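Local coordinates for hypothetical protein Atu2144 (Agrobacterium tumefaciens, PDB 2ODF) that is of unknown function but belongs to the N-formylglutamate amidohydrolase family and so probably hydrolyses an amide bond in a zinc-dependent way, at residues A[146-158]-A[219-231]. Numbering follows the deposited sequence.
Sequences RKVVVVTIHSFTP and LLNVMIEIRNDLI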
ATOM      1  N   ARG A 146       3.359 -12.693  25.666  1.00 27.48           N
ATOM      2  CA  ARG A 146       1.977 -12.562  26.047  1.00 27.32           C
ATOM      3  C   ARG A 146       1.065 -13.197  25.045  1.00 26.74           C
ATOM      4  O   ARG A 146       1.334 -13.194  23.901  1.00 26.84           O
ATOM      5  CB  ARG A 146       1.601 -11.100  26.214  1.00 27.60           C
ATOM      6  CG  ARG A 146       2.300 -10.461  27.371  1.00 28.82           C
ATOM      7  CD  ARG A 146       1.742  -9.185  27.865  1.00 27.85           C
ATOM      8  NE  ARG A 146       0.339  -8.960  27.671  1.00 26.50           N
ATOM      9  CZ  ARG A 146      -0.210  -7.760  27.731  1.00 28.06           C
ATOM     10  NH1 ARG A 146       0.531  -6.719  27.968  1.00 28.54           N
ATOM     11  NH2 ARG A 146      -1.490  -7.574  27.517  1.00 28.45           N
ATOM     12  N   LYS A 147      -0.033 -13.728  25.515  1.00 25.94           N
ATOM     13  CA  LYS A 147      -1.101 -14.201  24.658  1.00 24.97           C
ATOM     14  C   LYS A 147      -1.739 -13.001  23.933  1.00 23.47           C
ATOM     15  O   LYS A 147      -1.877 -11.918  24.510  1.00 23.29           O
ATOM     16  CB  LYS A 147      -2.107 -14.954  25.520  1.00 25.61           C
ATOM     17  CG  LYS A 147      -3.273 -15.660  24.806  1.00 27.29           C
ATOM     18  CD  LYS A 147      -4.188 -16.290  25.865  1.00 26.35           C
ATOM     19  CE  LYS A 147      -5.392 -16.994  25.300  1.00 28.12           C
ATOM     20  NZ  LYS A 147      -6.383 -17.363  26.366  1.00 30.75           N
ATOM     21  N   VAL A 148      -2.028 -13.174  22.644  1.00 21.59           N
ATOM     22  CA  VAL A 148      -2.782 -12.188  21.854  1.00 20.98           C
ATOM     23  C   VAL A 148      -3.991 -12.859  21.222  1.00 18.94           C
ATOM     24  O   VAL A 148      -3.860 -13.923  20.614  1.00 19.18           O
ATOM     25  CB  VAL A 148      -1.958 -11.582  20.712  1.00 20.32           C
ATOM     26  CG1 VAL A 148      -2.817 -10.567  19.967  1.00 21.65           C
ATOM     27  CG2 VAL A 148      -0.653 -10.958  21.243  1.00 21.27           C
ATOM     28  N   VAL A 149      -5.166 -12.276  21.434  1.00 17.64           N
ATOM     29  CA  VAL A 149      -6.412 -12.776  20.876  1.00 17.41           C
ATOM     30  C   VAL A 149      -6.960 -11.611  20.037  1.00 16.86           C
ATOM     31  O   VAL A 149      -7.276 -10.531  20.565  1.00 15.55           O
ATOM     32  CB  VAL A 149      -7.452 -13.194  21.956  1.00 17.69           C
ATOM     33  CG1 VAL A 149      -8.784 -13.640  21.303  1.00 15.65           C
ATOM     34  CG2 VAL A 149      -6.915 -14.307  22.921  1.00 17.12           C
ATOM     35  N   VAL A 150      -7.028 -11.817  18.727  1.00 16.31           N
ATOM     36  CA  VAL A 150      -7.369 -10.719  17.810  1.00 16.72           C
ATOM     37  C   VAL A 150      -8.860 -10.697  17.623  1.00 16.07           C
ATOM     38  O   VAL A 150      -9.435 -11.638  17.102  1.00 16.61           O
ATOM     39  CB  VAL A 150      -6.634 -10.861  16.451  1.00 16.58           C
ATOM     40  CG1 VAL A 150      -7.012  -9.694  15.462  1.00 16.91           C
ATOM     41  CG2 VAL A 150      -5.127 -10.921  16.695  1.00 17.09           C
ATOM     42  N   VAL A 151      -9.491  -9.596  18.012  1.00 16.18           N
ATOM     43  CA  VAL A 151     -10.944  -9.525  17.968  1.00 16.75           C
ATOM     44  C   VAL A 151     -11.309  -8.266  17.223  1.00 16.98           C
ATOM     45  O   VAL A 151     -10.990  -7.178  17.685  1.00 17.44           O
ATOM     46  CB  VAL A 151     -11.564  -9.474  19.386  1.00 17.43           C
ATOM     47  CG1 VAL A 151     -13.106  -9.336  19.278  1.00 16.67           C
ATOM     48  CG2 VAL A 151     -11.151 -10.712  20.218  1.00 17.69           C
ATOM     49  N   THR A 152     -11.952  -8.407  16.070  1.00 16.88           N
ATOM     50  CA  THR A 152     -12.449  -7.242  15.333  1.00 17.09           C
ATOM     51  C   THR A 152     -13.957  -7.028  15.570  1.00 16.90           C
ATOM     52  O   THR A 152     -14.739  -7.980  15.741  1.00 16.07           O
ATOM     53  CB  THR A 152     -12.130  -7.322  13.830  1.00 17.38           C
ATOM     54  OG1 THR A 152     -13.047  -8.188  13.174  1.00 18.54           O
ATOM     55  CG2 THR A 152     -10.723  -7.870  13.575  1.00 18.13           C
ATOM     56  N   ILE A 153     -14.344  -5.757  15.596  1.00 15.90           N
ATOM     57  CA  ILE A 153     -15.717  -5.364  15.939  1.00 16.64           C
ATOM     58  C   ILE A 153     -16.345  -4.578  14.804  1.00 16.62           C
ATOM     59  O   ILE A 153     -15.831  -3.521  14.395  1.00 16.92           O
ATOM     60  CB  ILE A 153     -15.754  -4.469  17.224  1.00 16.85           C
ATOM     61  CG1 ILE A 153     -15.043  -5.138  18.409  1.00 18.11           C
ATOM     62  CG2 ILE A 153     -17.169  -4.051  17.558  1.00 15.70           C
ATOM     63  CD1 ILE A 153     -15.641  -6.458  18.889  1.00 14.43           C
ATOM     64  N   HIS A 154     -17.479  -5.080  14.325  1.00 16.26           N
ATOM     65  CA  HIS A 154     -18.191  -4.531  13.184  1.00 16.96           C
ATOM     66  C   HIS A 154     -19.695  -4.444  13.498  1.00 16.73           C
ATOM     67  O   HIS A 154     -20.208  -5.175  14.372  1.00 16.90           O
ATOM     68  CB  HIS A 154     -18.035  -5.429  11.955  1.00 17.04           C
ATOM     69  CG  HIS A 154     -16.685  -5.359  11.307  1.00 18.86           C
ATOM     70  ND1 HIS A 154     -15.544  -5.857  11.899  1.00 22.63           N
ATOM     71  CD2 HIS A 154     -16.300  -4.837  10.118  1.00 18.33           C
ATOM     72  CE1 HIS A 154     -14.517  -5.666  11.085  1.00 21.63           C
ATOM     73  NE2 HIS A 154     -14.948  -5.035  10.007  1.00 23.26           N
ATOM     74  N   SER A 155     -20.397  -3.580  12.770  1.00 16.91           N
ATOM     75  CA  SER A 155     -21.858  -3.613  12.746  1.00 17.07           C
ATOM     76  C   SER A 155     -22.345  -3.670  11.322  1.00 18.04           C
ATOM     77  O   SER A 155     -21.614  -3.322  10.357  1.00 17.61           O
ATOM     78  CB  SER A 155     -22.515  -2.435  13.532  1.00 17.78           C
ATOM     79  OG  SER A 155     -22.395  -1.176  12.884  1.00 15.76           O
ATOM     80  N   PHE A 156     -23.576  -4.146  11.184  1.00 19.06           N
ATOM     81  CA  PHE A 156     -24.188  -4.332   9.896  1.00 19.91           C
ATOM     82  C   PHE A 156     -25.615  -3.834   9.905  1.00 20.73           C
ATOM     83  O   PHE A 156     -26.286  -3.778  10.934  1.00 20.27           O
ATOM     84  CB  PHE A 156     -24.095  -5.790   9.397  1.00 20.39           C
ATOM     85  CG  PHE A 156     -24.827  -6.802  10.257  1.00 21.05           C
ATOM     86  CD1 PHE A 156     -24.212  -7.375  11.360  1.00 20.29           C
ATOM     87  CD2 PHE A 156     -26.118  -7.214   9.928  1.00 21.06           C
ATOM     88  CE1 PHE A 156     -24.890  -8.338  12.152  1.00 20.39           C
ATOM     89  CE2 PHE A 156     -26.801  -8.176  10.725  1.00 19.47           C
ATOM     90  CZ  PHE A 156     -26.153  -8.742  11.818  1.00 19.35           C
ATOM     91  N   THR A 157     -26.043  -3.429   8.726  1.00 21.67           N
ATOM     92  CA  THR A 157     -27.342  -2.824   8.515  1.00 22.66           C
ATOM     93  C   THR A 157     -28.457  -3.900   8.546  1.00 22.81           C
ATOM     94  O   THR A 157     -28.288  -5.000   8.034  1.00 22.37           O
ATOM     95  CB  THR A 157     -27.292  -2.045   7.187  1.00 23.08           C
ATOM     96  OG1 THR A 157     -28.296  -1.032   7.179  1.00 25.88           O
ATOM     97  CG2 THR A 157     -27.451  -2.974   6.029  1.00 20.84           C
ATOM     98  N   PRO A 158     -29.594  -3.600   9.201  1.00 23.95           N
ATOM     99  CA  PRO A 158     -30.665  -4.605   9.271  1.00 25.42           C
ATOM    100  C   PRO A 158     -31.328  -4.986   7.941  1.00 26.45           C
ATOM    101  O   PRO A 158     -31.789  -6.102   7.813  1.00 27.37           O
ATOM    102  CB  PRO A 158     -31.708  -3.968  10.195  1.00 24.79           C
ATOM    103  CG  PRO A 158     -31.066  -2.811  10.834  1.00 25.32           C
ATOM    104  CD  PRO A 158     -29.911  -2.381   9.973  1.00 24.07           C
ATOM    105  N   LEU A 219      -2.715 -17.056  16.005  1.00 18.10           N
ATOM    106  CA  LEU A 219      -3.373 -16.424  17.123  1.00 17.42           C
ATOM    107  C   LEU A 219      -4.874 -16.710  17.097  1.00 17.67           C
ATOM    108  O   LEU A 219      -5.500 -16.724  16.024  1.00 16.27           O
ATOM    109  CB  LEU A 219      -3.162 -14.898  17.040  1.00 17.22           C
ATOM    110  CG  LEU A 219      -1.750 -14.345  16.972  1.00 16.36           C
ATOM    111  CD1 LEU A 219      -1.754 -12.796  16.850  1.00 17.12           C
ATOM    112  CD2 LEU A 219      -0.910 -14.775  18.152  1.00 17.61           C
ATOM    113  N   LEU A 220      -5.448 -16.918  18.280  1.00 16.77           N
ATOM    114  CA  LEU A 220      -6.883 -17.019  18.399  1.00 17.47           C
ATOM    115  C   LEU A 220      -7.479 -15.720  17.866  1.00 17.17           C
ATOM    116  O   LEU A 220      -6.916 -14.624  18.041  1.00 16.49           O
ATOM    117  CB  LEU A 220      -7.303 -17.236  19.860  1.00 17.42           C
ATOM    118  CG  LEU A 220      -6.957 -18.568  20.549  1.00 19.57           C
ATOM    119  CD1 LEU A 220      -7.230 -18.536  22.067  1.00 16.18           C
ATOM    120  CD2 LEU A 220      -7.719 -19.720  19.903  1.00 15.09           C
ATOM    121  N   ASN A 221      -8.626 -15.830  17.224  1.00 16.97           N
ATOM    122  CA  ASN A 221      -9.203 -14.671  16.603  1.00 16.67           C
ATOM    123  C   ASN A 221     -10.653 -14.844  16.265  1.00 16.05           C
ATOM    124  O   ASN A 221     -11.129 -15.939  16.079  1.00 17.04           O
ATOM    125  CB  ASN A 221      -8.423 -14.329  15.325  1.00 16.40           C
ATOM    126  CG  ASN A 221      -8.485 -15.415  14.299  1.00 17.26           C
ATOM    127  OD1 ASN A 221      -7.759 -16.442  14.382  1.00 19.25           O
ATOM    128  ND2 ASN A 221      -9.323 -15.210  13.304  1.00 11.98           N
ATOM    129  N   VAL A 222     -11.344 -13.733  16.153  1.00 16.43           N
ATOM    130  CA  VAL A 222     -12.716 -13.758  15.693  1.00 16.00           C
ATOM    131  C   VAL A 222     -13.090 -12.368  15.202  1.00 15.58           C
ATOM    132  O   VAL A 222     -12.547 -11.357  15.621  1.00 15.71           O
ATOM    133  CB  VAL A 222     -13.690 -14.212  16.840  1.00 16.68           C
ATOM    134  CG1 VAL A 222     -13.821 -13.082  17.931  1.00 14.91           C
ATOM    135  CG2 VAL A 222     -15.050 -14.585  16.297  1.00 17.28           C
ATOM    136  N   MET A 223     -14.063 -12.333  14.320  1.00 15.76           N
ATOM    137  CA  MET A 223     -14.648 -11.089  13.870  1.00 15.44           C
ATOM    138  C   MET A 223     -16.095 -11.127  14.304  1.00 15.43           C
ATOM    139  O   MET A 223     -16.789 -12.098  14.055  1.00 16.24           O
ATOM    140  CB  MET A 223     -14.499 -11.016  12.347  1.00 14.47           C
ATOM    141  CG  MET A 223     -15.273  -9.937  11.610  1.00 16.60           C
ATOM    142  SD  MET A 223     -14.861  -9.801   9.835  1.00  9.13           S
ATOM    143  CE  MET A 223     -16.133  -8.701   9.421  1.00 15.46           C
ATOM    144  N   ILE A 224     -16.518 -10.082  15.006  1.00 16.37           N
ATOM    145  CA  ILE A 224     -17.844  -9.995  15.558  1.00 16.79           C
ATOM    146  C   ILE A 224     -18.655  -8.951  14.772  1.00 16.27           C
ATOM    147  O   ILE A 224     -18.259  -7.794  14.660  1.00 17.19           O
ATOM    148  CB  ILE A 224     -17.809  -9.611  17.095  1.00 16.98           C
ATOM    149  CG1 ILE A 224     -17.099 -10.675  17.900  1.00 17.71           C
ATOM    150  CG2 ILE A 224     -19.203  -9.454  17.654  1.00 16.35           C
ATOM    151  CD1 ILE A 224     -16.798 -10.272  19.262  1.00 18.99           C
ATOM    152  N   GLU A 225     -19.794  -9.386  14.265  1.00 16.77           N
ATOM    153  CA  GLU A 225     -20.758  -8.549  13.576  1.00 17.10           C
ATOM    154  C   GLU A 225     -21.996  -8.375  14.469  1.00 17.23           C
ATOM    155  O   GLU A 225     -22.537  -9.356  14.965  1.00 18.50           O
ATOM    156  CB  GLU A 225     -21.175  -9.240  12.282  1.00 17.63           C
ATOM    157  CG  GLU A 225     -20.239  -9.034  11.132  1.00 18.94           C
ATOM    158  CD  GLU A 225     -20.386  -7.710  10.460  1.00 20.84           C
ATOM    159  OE1 GLU A 225     -20.946  -6.769  11.039  1.00 20.45           O
ATOM    160  OE2 GLU A 225     -19.893  -7.593   9.333  1.00 26.97           O
ATOM    161  N   ILE A 226     -22.428  -7.132  14.656  1.00 16.89           N
ATOM    162  CA  ILE A 226     -23.601  -6.800  15.455  1.00 17.26           C
ATOM    163  C   ILE A 226     -24.580  -6.035  14.587  1.00 17.52           C
ATOM    164  O   ILE A 226     -24.222  -5.011  13.992  1.00 18.84           O
ATOM    165  CB  ILE A 226     -23.196  -5.927  16.634  1.00 17.17           C
ATOM    166  CG1 ILE A 226     -22.062  -6.578  17.429  1.00 16.78           C
ATOM    167  CG2 ILE A 226     -24.400  -5.591  17.524  1.00 15.87           C
ATOM    168  CD1 ILE A 226     -21.330  -5.585  18.294  1.00 16.33           C
ATOM    169  N   ARG A 227     -25.836  -6.474  14.517  1.00 18.29           N
ATOM    170  CA  ARG A 227     -26.819  -5.740  13.721  1.00 18.88           C
ATOM    171  C   ARG A 227     -27.016  -4.348  14.340  1.00 19.37           C
ATOM    172  O   ARG A 227     -27.217  -4.224  15.553  1.00 19.77           O
ATOM    173  CB  ARG A 227     -28.125  -6.527  13.605  1.00 18.81           C
ATOM    174  CG  ARG A 227     -28.970  -6.144  12.406  1.00 19.55           C
ATOM    175  CD  ARG A 227     -30.268  -6.942  12.366  1.00 20.93           C
ATOM    176  NE  ARG A 227     -31.114  -6.616  13.522  1.00 22.97           N
ATOM    177  CZ  ARG A 227     -32.036  -7.415  14.064  1.00 23.40           C
ATOM    178  NH1 ARG A 227     -32.283  -8.618  13.582  1.00 24.55           N
ATOM    179  NH2 ARG A 227     -32.717  -6.984  15.114  1.00 23.60           N
ATOM    180  N   ASN A 228     -26.949  -3.285  13.527  1.00 19.14           N
ATOM    181  CA  ASN A 228     -26.652  -1.969  14.122  1.00 19.58           C
ATOM    182  C   ASN A 228     -27.797  -1.376  14.949  1.00 19.33           C
ATOM    183  O   ASN A 228     -27.554  -0.558  15.815  1.00 18.41           O
ATOM    184  CB  ASN A 228     -26.055  -0.954  13.112  1.00 19.71           C
ATOM    185  CG  ASN A 228     -27.054  -0.428  12.113  1.00 20.89           C
ATOM    186  OD1 ASN A 228     -28.205  -0.163  12.464  1.00 21.14           O
ATOM    187  ND2 ASN A 228     -26.604  -0.225  10.837  1.00 20.80           N
ATOM    188  N   ASP A 229     -29.028  -1.823  14.699  1.00 20.49           N
ATOM    189  CA  ASP A 229     -30.185  -1.412  15.525  1.00 20.85           C
ATOM    190  C   ASP A 229     -30.092  -1.835  16.988  1.00 21.45           C
ATOM    191  O   ASP A 229     -30.718  -1.221  17.856  1.00 22.56           O
ATOM    192  CB  ASP A 229     -31.504  -1.920  14.914  1.00 20.84           C
ATOM    193  CG  ASP A 229     -31.574  -3.419  14.843  1.00 21.93           C
ATOM    194  OD1 ASP A 229     -30.745  -4.010  14.141  1.00 21.54           O
ATOM    195  OD2 ASP A 229     -32.473  -4.013  15.477  1.00 23.12           O
ATOM    196  N   LEU A 230     -29.274  -2.844  17.270  1.00 21.35           N
ATOM    197  CA  LEU A 230     -29.102  -3.351  18.616  1.00 21.42           C
ATOM    198  C   LEU A 230     -28.126  -2.498  19.412  1.00 21.00           C
ATOM    199  O   LEU A 230     -27.991  -2.655  20.619  1.00 20.45           O
ATOM    200  CB  LEU A 230     -28.609  -4.800  18.569  1.00 21.42           C
ATOM    201  CG  LEU A 230     -29.525  -5.822  17.904  1.00 23.62           C
ATOM    202  CD1 LEU A 230     -28.762  -7.149  17.691  1.00 25.12           C
ATOM    203  CD2 LEU A 230     -30.806  -6.023  18.717  1.00 24.17           C
ATOM    204  N   ILE A 231     -27.415  -1.604  18.744  1.00 21.36           N
ATOM    205  CA  ILE A 231     -26.417  -0.797  19.441  1.00 21.33           C
ATOM    206  C   ILE A 231     -26.539   0.672  19.103  1.00 22.12           C
ATOM    207  O   ILE A 231     -25.532   1.372  18.896  1.00 21.53           O
ATOM    208  CB  ILE A 231     -24.985  -1.350  19.192  1.00 21.31           C
ATOM    209  CG1 ILE A 231     -24.692  -1.435  17.688  1.00 20.39           C
ATOM    210  CG2 ILE A 231     -24.829  -2.722  19.894  1.00 21.04           C
ATOM    211  CD1 ILE A 231     -23.301  -1.958  17.351  1.00 20.34           C
TER
HETATM  212  O   HOH W   1      -3.918 -16.563  20.663  1.00 18.62           O
HETATM  213  O   HOH W   2     -23.854  -0.958  10.245  1.00 21.32           O
HETATM  214  O   HOH W   3     -20.701  -4.567   8.367  1.00 31.30           O
HETATM  215  O   HOH W   4     -28.253   1.350   8.826  1.00 31.65           O
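Val150 to Phe156 pair in parallel with Asn221 to Arg227, joining two neighbouring central strands of the seven-stranded mixed sheet. Val150, Thr152, His154 and Phe156 each donate through N and accept through O, eight bonds in all, from Val150 N on Leu220 O at 2.9 Å to Asn228 N on Phe156 O at 2.7 Å. On one face Val151, Val222, Ile153 and Ile224 form a hydrocarbon layer, Val151 CG1 meeting Ile224 CD1 at 3.8 Å, on which helices 234-256 and 178-186 pack. On the other, Met223, extended throughout with CG anti to the backbone N (chi1 168°), sets its CE squarely over the His154 ring, 3.7 Å from the centroid, a CH-pi contact; His33 meets the same imidazole edge-to-face. Phe156 (chi1 63°) lays its ring over Arg227, whose CB is 3.9 Å from the centroid, while Glu225 OE1 approaches the ring edge. Beyond, Arg227 grips Asp229 side-on, NE to OD1 at 2.7 Å and NH2 to OD2 at 3.0 Å; with NH1 bonded to Arg165 O, the guanidinium is steadied beside Pro158. A water bridges Ser155 OG, also bonded to Pro60 O, and Asn228 ND2. Such adjacent parallel strands flanked by helices are consistent with the alpha/beta core of the zinc exopeptidase clan, to which the family is assigned.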